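Local coordinates for protein serine Recombinase (Sulfolobus solfataricus, PDB 3LHF) that probably binds DNA and takes part in strand exchange as a transposon-encoded serine recombinase, represented here by its resolvase-type domain, at residues R56-N60 with N61-R65. The protein carries 1 engineered substitution. Residues are numbered along the deposited sequence; the frame is centred on the assembly and turned at random.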
loop_
_atom_site.group_PDB
_atom_site.type_symbol
_atom_site.label_atom_id
_atom_site.label_comp_id
_atom_site.label_asym_id
_atom_site.label_seq_id
_atom_site.Cartn_x
_atom_site.Cartn_y
_atom_site.Cartn_z
ATOM N N ARG D 56 -5.016 14.175 3.600
ATOM C CA ARG D 56 -4.411 15.446 3.869
ATOM C C ARG D 56 -5.051 16.043 5.098
ATOM O O ARG D 56 -4.381 16.554 5.958
ATOM C CB ARG D 56 -4.583 16.368 2.664
ATOM C CG ARG D 56 -3.317 16.791 2.009
ATOM C CD ARG D 56 -3.429 16.828 0.520
ATOM N NE ARG D 56 -2.218 16.336 -0.104
ATOM C CZ ARG D 56 -1.995 16.264 -1.406
ATOM N NH1 ARG D 56 -2.889 16.664 -2.265
ATOM N NH2 ARG D 56 -0.865 15.784 -1.846
ATOM N N MET D 57 -6.357 15.925 5.207
ATOM C CA MET D 57 -7.048 16.416 6.370
ATOM C C MET D 57 -6.588 15.707 7.635
ATOM O O MET D 57 -6.396 16.328 8.657
ATOM C CB MET D 57 -8.551 16.263 6.199
ATOM C CG MET D 57 -9.190 17.270 5.291
ATOM S SD MET D 57 -10.936 17.065 5.000
ATOM C CE MET D 57 -11.622 17.712 6.465
ATOM N N ILE D 58 -6.404 14.401 7.576
ATOM C CA ILE D 58 -6.052 13.654 8.761
ATOM C C ILE D 58 -4.709 14.119 9.286
ATOM O O ILE D 58 -4.486 14.182 10.467
ATOM C CB ILE D 58 -6.068 12.159 8.535
ATOM C CG1 ILE D 58 -7.470 11.716 8.160
ATOM C CG2 ILE D 58 -5.627 11.446 9.777
ATOM C CD1 ILE D 58 -7.859 10.379 8.686
ATOM N N LEU D 59 -3.831 14.476 8.377
ATOM C CA LEU D 59 -2.519 14.937 8.743
ATOM C C LEU D 59 -2.588 16.305 9.385
ATOM O O LEU D 59 -1.619 16.774 9.936
ATOM C CB LEU D 59 -1.606 14.957 7.535
ATOM C CG LEU D 59 -1.250 13.612 6.932
ATOM C CD1 LEU D 59 -1.212 13.711 5.462
ATOM C CD2 LEU D 59 0.053 13.129 7.455
ATOM N N ASN D 60 -3.743 16.948 9.292
ATOM C CA ASN D 60 -3.934 18.286 9.832
ATOM C C ASN D 60 -4.741 18.375 11.107
ATOM O O ASN D 60 -5.152 19.436 11.495
ATOM C CB ASN D 60 -4.545 19.206 8.807
ATOM C CG ASN D 60 -4.146 20.628 9.020
ATOM O OD1 ASN D 60 -3.003 20.993 8.842
ATOM N ND2 ASN D 60 -5.087 21.437 9.407
ATOM N N ASN D 61 -4.983 17.243 11.730
ATOM C CA ASN D 61 -5.783 17.161 12.933
ATOM C C ASN D 61 -7.190 17.714 12.852
ATOM O O ASN D 61 -7.627 18.414 13.744
ATOM C CB ASN D 61 -5.024 17.720 14.119
ATOM C CG ASN D 61 -3.769 16.948 14.400
ATOM O OD1 ASN D 61 -3.790 15.910 15.030
ATOM N ND2 ASN D 61 -2.672 17.442 13.904
ATOM N N GLU D 62 -7.895 17.363 11.783
ATOM C CA GLU D 62 -9.289 17.722 11.627
ATOM C C GLU D 62 -10.265 16.560 11.703
ATOM O O GLU D 62 -11.460 16.758 11.624
ATOM C CB GLU D 62 -9.511 18.462 10.322
ATOM C CG GLU D 62 -8.660 19.641 10.122
ATOM C CD GLU D 62 -8.604 20.040 8.706
ATOM O OE1 GLU D 62 -9.637 20.367 8.153
ATOM O OE2 GLU D 62 -7.521 20.011 8.136
ATOM N N VAL D 63 -9.768 15.341 11.820
ATOM C CA VAL D 63 -10.645 14.175 11.797
ATOM C C VAL D 63 -10.652 13.423 13.097
ATOM O O VAL D 63 -9.640 12.939 13.533
ATOM C CB VAL D 63 -10.197 13.188 10.725
ATOM C CG1 VAL D 63 -11.199 12.113 10.544
ATOM C CG2 VAL D 63 -9.899 13.888 9.434
ATOM N N SER D 64 -11.799 13.389 13.744
ATOM C CA SER D 64 -12.078 12.421 14.776
ATOM C C SER D 64 -12.260 11.009 14.261
ATOM O O SER D 64 -11.816 10.069 14.858
ATOM C CB SER D 64 -13.273 12.849 15.590
ATOM O OG SER D 64 -14.393 12.095 15.252
ATOM N N ARG D 65 -12.974 10.861 13.170
ATOM C CA ARG D 65 -13.234 9.540 12.644
ATOM C C ARG D 65 -13.431 9.518 11.131
ATOM O O ARG D 65 -13.912 10.471 10.557
ATOM C CB ARG D 65 -14.444 8.972 13.364
ATOM C CG ARG D 65 -15.088 7.829 12.733
ATOM C CD ARG D 65 -16.252 7.456 13.544
ATOM N NE ARG D 65 -16.462 8.395 14.622
ATOM C CZ ARG D 65 -17.340 8.230 15.591
ATOM N NH1 ARG D 65 -18.091 7.157 15.625
ATOM N NH2 ARG D 65 -17.461 9.134 16.533
#
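With CG of Glu62 anti to its own carbonyl carbon (chi1 -54°) and the chain extended beyond it, the carboxylate reaches back to Asn60, whose CG stands anti to the backbone N (chi1 -151°). There Asn60 ND2 gives Glu62 OE2 a weak, bent hydrogen bond of 3.1 Å, the amide and carboxylate planes standing 84° apart; polar side chains suit this turn, where Asn60 is exposed and Glu62 partly so. The other oxygen, Glu62 OE1, lies 3.7 Å from Met57 CE, the flexible thioether crossing the acidic chain at about a right angle. A lysine in place of Glu62 would probably cost the Asn60 amide this acceptor, leaving its rotation less fixed. The backbone reverses here in a type I turn from Ile58 to Asn61, closed weakly by Asn61 N on Ile58 O at 3.3 Å; Asn61 itself takes a positive phi, a conformation asparagine tolerates well. This turn links helix 49-58 to strand 63-68, an inner strand of the parallel sheet in the resolvase-type catalytic domain fold. Branched apolar residues suit the buried side: Val63 CG2 presses tightly on Ile58 CG1 at 3.5 Å, and Cys91 touches both side chains. Just beyond, Leu59 packs on Ala88 of the second subunit.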